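Local coordinates for putative lipoprotein (Parabacteroides distasonis, PDB 4FVS) that is of unknown function but is a putative exported lipoprotein of the LolA/LolB-like clan that probably binds lipid, at residues W16-Y21 and V191-T196; K148-T153 and Y184-P189; Q198-K201 and L205-Y208. One frame throughout, in Å; residues are numbered along the deposited sequence.

Contact 1. Residues W16-Y21 and V191-T196; sequences WVRKGY and VGLVRT
Arg18 lays its long side chain across Leu193, and this pair, joined by Thr196, carries the contact; the nearest CA atoms, those of Arg18 and Val194, are 8.0 Å apart, too wide for neighbouring strands. The arginine side chain reaches across the gap: strand 205-214 lies between the two segments in strand order, and the bonding is van der Waals. Arg18 begins with CG anti to the carbonyl carbon and then bends at chi3 (59°), which swings the guanidinium over the leucine. Along its length, Arg18 CD lies 3.6 Å from Leu193 O, NE passes 3.7 Å from Leu193 CB, and CZ sits 3.7 Å from Leu193 CD1. That methyl lies over one face of the guanidinium, offset toward its rim at NH2, so the flat group is met by hydrocarbon there instead of by an acceptor. At the same end NH2 comes within 3.9 Å of Thr196 CG2, the two side chains crossing at about a right angle. The chain turns a corner at Val194, which with Arg195 forms a classic beta bulge opposite Trp186, and still Leu193 and Thr196 both point toward Arg18. At NH2 a polar partner comes from the intervening strand: Thr209 OG1 bonds both Arg18 NH2 and Thr196 OG1. A long, weak ion pair links NH1 to Glu81. All three touching residues are buried. The chemistry thus implies a guanidinium held inside the fold by two means, apolar contact over one face and a threonine hydroxyl at NH2, with the Glu81 ion pair perhaps helping to offset its charge.

Contact 2. Residues K148-T153 and Y184-P189; sequences KTESIT and YEWYSP
Glu150 and Trp186 meet because of their first torsions: Glu150 CG stands between its backbone N and carbonyl carbon (chi1 62°) with the chain extended beyond, and Trp186 CG lies anti to its carbonyl carbon (chi1 -73°). The carboxylate thereby reaches the pyrrole edge of the indole, where Trp186 NE1 donates to Glu150 OE2 over 3.1 Å, nearly straight at 162°. The acceptor lies in the ring plane, but the N-H arrives from above the carboxylate plane. Lys148 NZ, at 3.6 Å, makes a long salt bridge to the same Glu150 OE2. Beside this, Ile152 crosses the indole at about a right angle, its CG1 3.5 Å from Trp186 CD1 and its CD1 3.6 Å from Trp186 NE1. A leucine in place of Trp186 would probably leave Glu150 OE2 without its N-H donor and open a gap beside Ile152. Strand 157-171 runs between the two segments, and Trp186 also touches Lys163 on it and Arg195 and Glu197 on strand 192-200. Its neighbours Glu185 and Tyr187 turn to the other face, where Tyr187 meets Phe7 and Tyr105. Trp186 and Glu150 thus meet across the face of strand 157-171 in antiparallel sheet, consistent with a LolA/LolB-like fold.

Contact 3. Residues Q198-K201 and L205-Y208; sequences QYDK and LQSY
Gln198 and Ser207 form the tight part of this contact, where backbone bonds fix the hairpin of strands 192-200 and 205-214. Gln198 N donates to Ser207 O at 3.0 Å. The carbonyl in return takes two N-H groups: Gln206 N reaches Gln198 O at 2.7 Å in the carbonyl plane, and Ser207 N adds a weak bond to Gln198 O at 3.4 Å. One oxygen serving two successive residues is the signature of a classic beta bulge, and the register shifts by one, so that Tyr199 pairs with Leu205 as a non-hydrogen-bonded pair. Gln198 and Ser207, both buried, project together from one face and touch Tyr85 there. On the face bearing Tyr199 and Leu205, the packing includes a CH-pi contact. Leu205 CG is anti to its backbone N (chi1 -179°), and CD1 hangs over the tyrosine ring, 3.9 Å from its centroid and 23° off the normal. Leu205 CB approaches the ring rim, 3.7 Å from Tyr199 CE2. The loose side lies toward the turn. Gln206 is exposed, and its side chain crosses Asp200 at about a right angle, with Gln206 CG 4.1 Å from Asp200 CB. The carboxylate also serves the turn, Asp200 OD1 accepting from Val204 N, while Tyr199 OH bonds to Glu197. Strand directions differ by 164°, as expected for antiparallel partners. The hairpin is flanked by strand 179-188, where Tyr182 stacks its ring on Tyr199, and by strand 15-22, where the rings of Tyr21 and Tyr208 meet.

Overall arrangement
Contact 1 is the buried one, its centre about 9 Å from the centre of the chain, whereas contacts 2 and 3, about 13 and 15 Å away, are partly buried. Strand 192-200 is common to contacts 1 and 3, and its neighbour 179-188 supplies half of contact 2; probable backbone hydrogen bonds of Trp186 with Val194 and Arg195 tie contact 2 to contact 1, while another, between Tyr21 and Tyr208, probably ties contact 1 to contact 3. Only contact 3 joins adjacent strands and uses backbone bonds. The other two span an intervening strand by side chains, apolar packing around a charge in contact 1, an indole N-H to carboxylate hydrogen bond in contact 2.

Contact 1. Residues W16-Y21 and V191-T196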
loop_
_atom_site.group_PDB
_atom_site.type_symbol
_atom_site.label_atom_id
_atom_site.label_comp_id
_atom_site.label_asym_id
_atom_site.label_seq_id
_atom_site.Cartn_x
_atom_site.Cartn_y
_atom_site.Cartn_z
ATOM N N TRP A 16 -0.535 9.901 10.320
ATOM C CA TRP A 16 -1.019 10.262 9.000
ATOM C C TRP A 16 -2.363 9.598 8.738
ATOM O O TRP A 16 -2.756 8.655 9.432
ATOM C CB TRP A 16 -0.012 9.973 7.866
ATOM C CG TRP A 16 0.373 8.558 7.563
ATOM C CD1 TRP A 16 0.054 7.861 6.436
ATOM C CD2 TRP A 16 1.321 7.754 8.278
ATOM N NE1 TRP A 16 0.681 6.638 6.442
ATOM C CE2 TRP A 16 1.483 6.553 7.552
ATOM C CE3 TRP A 16 1.988 7.894 9.502
ATOM C CZ2 TRP A 16 2.295 5.508 8.001
ATOM C CZ3 TRP A 16 2.783 6.849 9.952
ATOM C CH2 TRP A 16 2.932 5.673 9.206
ATOM N N VAL A 17 -3.117 10.187 7.803
ATOM C CA VAL A 17 -4.444 9.749 7.415
ATOM C C VAL A 17 -4.519 9.698 5.922
ATOM O O VAL A 17 -4.221 10.693 5.252
ATOM C CB VAL A 17 -5.584 10.644 7.985
ATOM C CG1 VAL A 17 -6.966 10.082 7.611
ATOM C CG2 VAL A 17 -5.478 10.802 9.492
ATOM N N ARG A 18 -4.922 8.539 5.404
ATOM C CA ARG A 18 -5.230 8.278 3.999
ATOM C C ARG A 18 -6.706 7.974 3.940
ATOM O O ARG A 18 -7.188 7.217 4.798
ATOM C CB ARG A 18 -4.378 7.133 3.413
ATOM C CG ARG A 18 -2.958 7.571 3.088
ATOM C CD ARG A 18 -2.021 6.448 2.676
ATOM N NE ARG A 18 -2.506 5.729 1.498
ATOM C CZ ARG A 18 -2.793 4.433 1.501
ATOM N NH1 ARG A 18 -2.608 3.710 2.596
ATOM N NH2 ARG A 18 -3.229 3.844 0.401
ATOM N N LYS A 19 -7.438 8.552 2.972
ATOM C CA LYS A 19 -8.867 8.275 2.874
ATOM C C LYS A 19 -9.161 7.570 1.550
ATOM O O LYS A 19 -8.572 7.896 0.518
ATOM C CB LYS A 19 -9.704 9.559 3.053
ATOM C CG LYS A 19 -9.698 10.074 4.485
ATOM C CD LYS A 19 -10.659 11.174 4.688
ATOM C CE LYS A 19 -10.661 11.685 6.111
ATOM N NZ LYS A 19 -11.530 12.897 6.261
ATOM N N GLY A 20 -10.037 6.575 1.616
ATOM C CA GLY A 20 -10.429 5.752 0.478
ATOM C C GLY A 20 -11.771 6.169 -0.057
ATOM O O GLY A 20 -12.732 6.264 0.706
ATOM N N TYR A 21 -11.836 6.425 -1.384
ATOM C CA TYR A 21 -13.023 6.898 -2.097
ATOM C C TYR A 21 -13.398 5.992 -3.245
ATOM O O TYR A 21 -12.540 5.289 -3.764
ATOM C CB TYR A 21 -12.735 8.288 -2.657
ATOM C CG TYR A 21 -12.375 9.325 -1.618
ATOM C CD1 TYR A 21 -13.365 10.066 -0.968
ATOM C CD2 TYR A 21 -11.044 9.598 -1.309
ATOM C CE1 TYR A 21 -13.041 11.020 -0.007
ATOM C CE2 TYR A 21 -10.711 10.552 -0.346
ATOM C CZ TYR A 21 -11.715 11.266 0.295
ATOM O OH TYR A 21 -11.405 12.216 1.231
ATOM N N VAL A 191 7.316 9.405 3.364
ATOM C CA VAL A 191 5.859 9.565 3.369
ATOM C C VAL A 191 5.181 8.226 3.023
ATOM O O VAL A 191 4.198 7.838 3.669
ATOM C CB VAL A 191 5.416 10.690 2.394
ATOM C CG1 VAL A 191 3.909 10.695 2.190
ATOM C CG2 VAL A 191 5.892 12.054 2.879
ATOM N N GLY A 192 5.716 7.548 1.999
ATOM C CA GLY A 192 5.137 6.322 1.485
ATOM C C GLY A 192 4.066 6.671 0.484
ATOM O O GLY A 192 4.268 7.588 -0.304
ATOM N N LEU A 193 2.914 5.983 0.537
ATOM C CA LEU A 193 1.793 6.214 -0.378
ATOM C C LEU A 193 1.175 7.603 -0.185
ATOM O O LEU A 193 0.762 7.926 0.926
ATOM C CB LEU A 193 0.690 5.132 -0.224
ATOM C CG LEU A 193 1.060 3.723 -0.592
ATOM C CD1 LEU A 193 -0.041 2.765 -0.271
ATOM C CD2 LEU A 193 1.445 3.608 -2.064
ATOM N N VAL A 194 1.081 8.377 -1.288
ATOM C CA VAL A 194 0.499 9.722 -1.397
ATOM C C VAL A 194 -0.882 9.608 -2.099
ATOM O O VAL A 194 -1.884 10.194 -1.638
ATOM C CB VAL A 194 1.462 10.691 -2.144
ATOM C CG1 VAL A 194 0.821 12.045 -2.406
ATOM C CG2 VAL A 194 2.766 10.858 -1.372
ATOM N N ARG A 195 -0.913 8.845 -3.207
ATOM C CA ARG A 195 -2.115 8.581 -3.981
ATOM C C ARG A 195 -2.092 7.171 -4.554
ATOM O O ARG A 195 -1.026 6.666 -4.913
ATOM C CB ARG A 195 -2.248 9.602 -5.115
ATOM C CG ARG A 195 -3.540 9.453 -5.899
ATOM C CD ARG A 195 -3.654 10.407 -7.065
ATOM N NE ARG A 195 -4.887 10.140 -7.810
ATOM C CZ ARG A 195 -6.069 10.677 -7.527
ATOM N NH1 ARG A 195 -6.186 11.568 -6.547
ATOM N NH2 ARG A 195 -7.135 10.353 -8.240
ATOM N N THR A 196 -3.256 6.524 -4.618
ATOM C CA THR A 196 -3.409 5.207 -5.247
ATOM C C THR A 196 -4.694 5.238 -6.105
ATOM O O THR A 196 -5.631 5.972 -5.782
ATOM C CB THR A 196 -3.394 4.033 -4.251
ATOM O OG1 THR A 196 -4.597 3.960 -3.495
ATOM C CG2 THR A 196 -2.199 4.027 -3.335
#

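Contact 2. Residues K148-T153 and Y184-P189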
loop_
_atom_site.group_PDB
_atom_site.type_symbol
_atom_site.label_atom_id
_atom_site.label_comp_id
_atom_site.label_asym_id
_atom_site.label_seq_id
_atom_site.Cartn_x
_atom_site.Cartn_y
_atom_site.Cartn_z
ATOM N N LYS A 148 6.629 6.721 -14.317
ATOM C CA LYS A 148 7.320 8.001 -14.313
ATOM C C LYS A 148 7.374 8.534 -12.888
ATOM O O LYS A 148 6.754 7.952 -11.986
ATOM C CB LYS A 148 6.549 8.996 -15.236
ATOM C CG LYS A 148 5.154 9.439 -14.684
ATOM C CD LYS A 148 4.189 10.039 -15.709
ATOM C CE LYS A 148 2.767 10.070 -15.188
ATOM N NZ LYS A 148 1.846 10.839 -16.071
ATOM N N THR A 149 8.028 9.696 -12.707
ATOM C CA THR A 149 8.056 10.462 -11.464
ATOM C C THR A 149 7.283 11.714 -11.680
ATOM O O THR A 149 7.522 12.401 -12.688
ATOM C CB THR A 149 9.479 10.778 -10.985
ATOM O OG1 THR A 149 10.207 11.522 -11.974
ATOM C CG2 THR A 149 10.213 9.553 -10.523
ATOM N N GLU A 150 6.354 12.044 -10.773
ATOM C CA GLU A 150 5.623 13.303 -10.943
ATOM C C GLU A 150 5.255 13.891 -9.607
ATOM O O GLU A 150 5.244 13.191 -8.609
ATOM C CB GLU A 150 4.378 13.176 -11.855
ATOM C CG GLU A 150 3.266 12.243 -11.408
ATOM C CD GLU A 150 1.981 12.368 -12.205
ATOM O OE1 GLU A 150 1.569 13.512 -12.506
ATOM O OE2 GLU A 150 1.357 11.319 -12.488
ATOM N N SER A 151 5.003 15.188 -9.595
ATOM C CA SER A 151 4.604 15.946 -8.421
ATOM C C SER A 151 3.106 15.844 -8.254
ATOM O O SER A 151 2.361 16.083 -9.212
ATOM C CB SER A 151 5.043 17.400 -8.545
ATOM O OG SER A 151 4.757 18.117 -7.356
ATOM N N ILE A 152 2.671 15.457 -7.038
ATOM C CA ILE A 152 1.268 15.261 -6.674
ATOM C C ILE A 152 0.922 16.170 -5.512
ATOM O O ILE A 152 1.670 16.242 -4.532
ATOM C CB ILE A 152 1.007 13.762 -6.340
ATOM C CG1 ILE A 152 1.213 12.869 -7.566
ATOM C CG2 ILE A 152 -0.357 13.493 -5.686
ATOM C CD1 ILE A 152 0.369 13.148 -8.839
ATOM N N THR A 153 -0.226 16.851 -5.619
ATOM C CA THR A 153 -0.725 17.728 -4.566
ATOM C C THR A 153 -1.989 17.108 -3.977
ATOM O O THR A 153 -2.909 16.742 -4.709
ATOM C CB THR A 153 -0.951 19.155 -5.102
ATOM O OG1 THR A 153 0.290 19.679 -5.614
ATOM C CG2 THR A 153 -1.525 20.093 -4.052
ATOM N N TYR A 184 -2.471 1.820 -9.803
ATOM C CA TYR A 184 -1.314 2.702 -9.730
ATOM C C TYR A 184 -1.063 3.106 -8.297
ATOM O O TYR A 184 -1.985 3.120 -7.458
ATOM C CB TYR A 184 -1.483 3.956 -10.597
ATOM C CG TYR A 184 -1.732 3.696 -12.061
ATOM C CD1 TYR A 184 -0.713 3.256 -12.896
ATOM C CD2 TYR A 184 -2.962 3.981 -12.637
ATOM C CE1 TYR A 184 -0.929 3.049 -14.263
ATOM C CE2 TYR A 184 -3.185 3.789 -14.008
ATOM C CZ TYR A 184 -2.166 3.320 -14.817
ATOM O OH TYR A 184 -2.379 3.145 -16.169
ATOM N N GLU A 185 0.192 3.439 -8.015
ATOM C CA GLU A 185 0.597 3.943 -6.718
ATOM C C GLU A 185 1.561 5.090 -6.908
ATOM O O GLU A 185 2.408 5.038 -7.790
ATOM C CB GLU A 185 1.234 2.829 -5.861
ATOM C CG GLU A 185 0.249 1.796 -5.333
ATOM C CD GLU A 185 0.787 0.723 -4.406
ATOM O OE1 GLU A 185 1.985 0.380 -4.524
ATOM O OE2 GLU A 185 -0.016 0.163 -3.625
ATOM N N TRP A 186 1.412 6.132 -6.107
ATOM C CA TRP A 186 2.321 7.273 -6.034
ATOM C C TRP A 186 2.923 7.260 -4.667
ATOM O O TRP A 186 2.199 7.395 -3.676
ATOM C CB TRP A 186 1.627 8.608 -6.310
ATOM C CG TRP A 186 1.241 8.864 -7.725
ATOM C CD1 TRP A 186 1.903 9.639 -8.629
ATOM C CD2 TRP A 186 0.037 8.436 -8.367
ATOM N NE1 TRP A 186 1.181 9.726 -9.797
ATOM C CE2 TRP A 186 0.039 8.983 -9.669
ATOM C CE3 TRP A 186 -1.035 7.615 -7.978
ATOM C CZ2 TRP A 186 -0.990 8.746 -10.575
ATOM C CZ3 TRP A 186 -2.048 7.367 -8.882
ATOM C CH2 TRP A 186 -2.019 7.921 -10.164
ATOM N N TYR A 187 4.221 7.052 -4.584
ATOM C CA TYR A 187 4.864 7.007 -3.284
ATOM C C TYR A 187 6.023 7.996 -3.237
ATOM O O TYR A 187 6.754 8.168 -4.212
ATOM C CB TYR A 187 5.307 5.590 -2.943
ATOM C CG TYR A 187 6.283 4.946 -3.901
ATOM C CD1 TYR A 187 7.649 5.003 -3.670
ATOM C CD2 TYR A 187 5.836 4.141 -4.942
ATOM C CE1 TYR A 187 8.558 4.361 -4.512
ATOM C CE2 TYR A 187 6.737 3.448 -5.761
ATOM C CZ TYR A 187 8.100 3.591 -5.561
ATOM O OH TYR A 187 9.009 2.946 -6.357
ATOM N N SER A 188 6.159 8.672 -2.105
ATOM C CA SER A 188 7.165 9.708 -1.920
ATOM C C SER A 188 8.122 9.369 -0.762
ATOM O O SER A 188 7.701 8.712 0.204
ATOM C CB SER A 188 6.463 11.030 -1.644
ATOM O OG SER A 188 7.334 12.144 -1.776
ATOM N N PRO A 189 9.385 9.859 -0.795
ATOM C CA PRO A 189 10.301 9.589 0.322
ATOM C C PRO A 189 9.801 10.127 1.660
ATOM O O PRO A 189 9.238 11.225 1.715
ATOM C CB PRO A 189 11.568 10.330 -0.091
ATOM C CG PRO A 189 11.494 10.423 -1.560
ATOM C CD PRO A 189 10.063 10.654 -1.843
#

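Contact 3. Residues Q198-K201 and L205-Y208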
loop_
_atom_site.group_PDB
_atom_site.type_symbol
_atom_site.label_atom_id
_atom_site.label_comp_id
_atom_site.label_asym_id
_atom_site.label_seq_id
_atom_site.Cartn_x
_atom_site.Cartn_y
_atom_site.Cartn_z
ATOM N N GLN A 198 -7.321 2.417 -8.477
ATOM C CA GLN A 198 -7.628 1.009 -8.773
ATOM C C GLN A 198 -8.631 0.926 -9.927
ATOM O O GLN A 198 -9.675 1.572 -9.880
ATOM C CB GLN A 198 -8.154 0.260 -7.534
ATOM C CG GLN A 198 -7.207 0.235 -6.325
ATOM C CD GLN A 198 -7.236 1.513 -5.534
ATOM O OE1 GLN A 198 -8.296 2.054 -5.235
ATOM N NE2 GLN A 198 -6.076 2.024 -5.166
ATOM N N TYR A 199 -8.298 0.127 -10.954
ATOM C CA TYR A 199 -9.071 -0.064 -12.183
ATOM C C TYR A 199 -9.476 -1.508 -12.416
ATOM O O TYR A 199 -8.773 -2.423 -11.974
ATOM C CB TYR A 199 -8.228 0.380 -13.376
ATOM C CG TYR A 199 -7.902 1.856 -13.376
ATOM C CD1 TYR A 199 -6.793 2.350 -12.688
ATOM C CD2 TYR A 199 -8.670 2.757 -14.109
ATOM C CE1 TYR A 199 -6.492 3.708 -12.683
ATOM C CE2 TYR A 199 -8.387 4.121 -14.096
ATOM C CZ TYR A 199 -7.300 4.592 -13.378
ATOM O OH TYR A 199 -7.016 5.931 -13.363
ATOM N N ASP A 200 -10.594 -1.718 -13.129
ATOM C CA ASP A 200 -11.086 -3.047 -13.495
ATOM C C ASP A 200 -10.443 -3.462 -14.828
ATOM O O ASP A 200 -9.675 -2.667 -15.400
ATOM C CB ASP A 200 -12.635 -3.083 -13.554
ATOM C CG ASP A 200 -13.331 -2.311 -14.660
ATOM O OD1 ASP A 200 -12.635 -1.815 -15.578
ATOM O OD2 ASP A 200 -14.576 -2.263 -14.650
ATOM N N LYS A 201 -10.755 -4.688 -15.328
ATOM C CA LYS A 201 -10.165 -5.210 -16.577
ATOM C C LYS A 201 -10.504 -4.313 -17.791
ATOM O O LYS A 201 -9.755 -4.337 -18.755
ATOM C CB LYS A 201 -10.599 -6.670 -16.852
ATOM C CG LYS A 201 -12.109 -6.896 -17.014
ATOM C CD LYS A 201 -12.480 -8.319 -17.386
ATOM C CE LYS A 201 -13.980 -8.489 -17.338
ATOM N NZ LYS A 201 -14.416 -9.858 -17.709
ATOM N N LEU A 205 -12.045 3.224 -13.551
ATOM C CA LEU A 205 -11.614 3.539 -12.194
ATOM C C LEU A 205 -12.673 3.098 -11.211
ATOM O O LEU A 205 -13.829 3.491 -11.335
ATOM C CB LEU A 205 -11.334 5.044 -12.052
ATOM C CG LEU A 205 -10.858 5.505 -10.679
ATOM C CD1 LEU A 205 -9.365 5.217 -10.486
ATOM C CD2 LEU A 205 -11.174 6.954 -10.466
ATOM N N GLN A 206 -12.288 2.249 -10.274
ATOM C CA GLN A 206 -13.205 1.681 -9.288
ATOM C C GLN A 206 -13.126 2.437 -7.964
ATOM O O GLN A 206 -14.141 2.602 -7.275
ATOM C CB GLN A 206 -12.907 0.183 -9.055
ATOM C CG GLN A 206 -13.124 -0.718 -10.291
ATOM C CD GLN A 206 -14.528 -0.680 -10.815
ATOM O OE1 GLN A 206 -14.808 -0.062 -11.847
ATOM N NE2 GLN A 206 -15.436 -1.310 -10.088
ATOM N N SER A 207 -11.912 2.872 -7.604
ATOM C CA SER A 207 -11.617 3.560 -6.358
ATOM C C SER A 207 -10.268 4.256 -6.425
ATOM O O SER A 207 -9.513 4.058 -7.371
ATOM C CB SER A 207 -11.636 2.578 -5.186
ATOM O OG SER A 207 -10.861 1.417 -5.434
ATOM N N TYR A 208 -9.971 5.076 -5.414
ATOM C CA TYR A 208 -8.713 5.795 -5.267
ATOM C C TYR A 208 -8.524 6.164 -3.794
ATOM O O TYR A 208 -9.482 6.107 -3.009
ATOM C CB TYR A 208 -8.634 7.020 -6.185
ATOM C CG TYR A 208 -9.578 8.151 -5.836
ATOM C CD1 TYR A 208 -10.886 8.169 -6.316
ATOM C CD2 TYR A 208 -9.144 9.243 -5.082
ATOM C CE1 TYR A 208 -11.757 9.214 -6.001
ATOM C CE2 TYR A 208 -10.010 10.282 -4.747
ATOM C CZ TYR A 208 -11.313 10.263 -5.212
ATOM O OH TYR A 208 -12.162 11.291 -4.898
#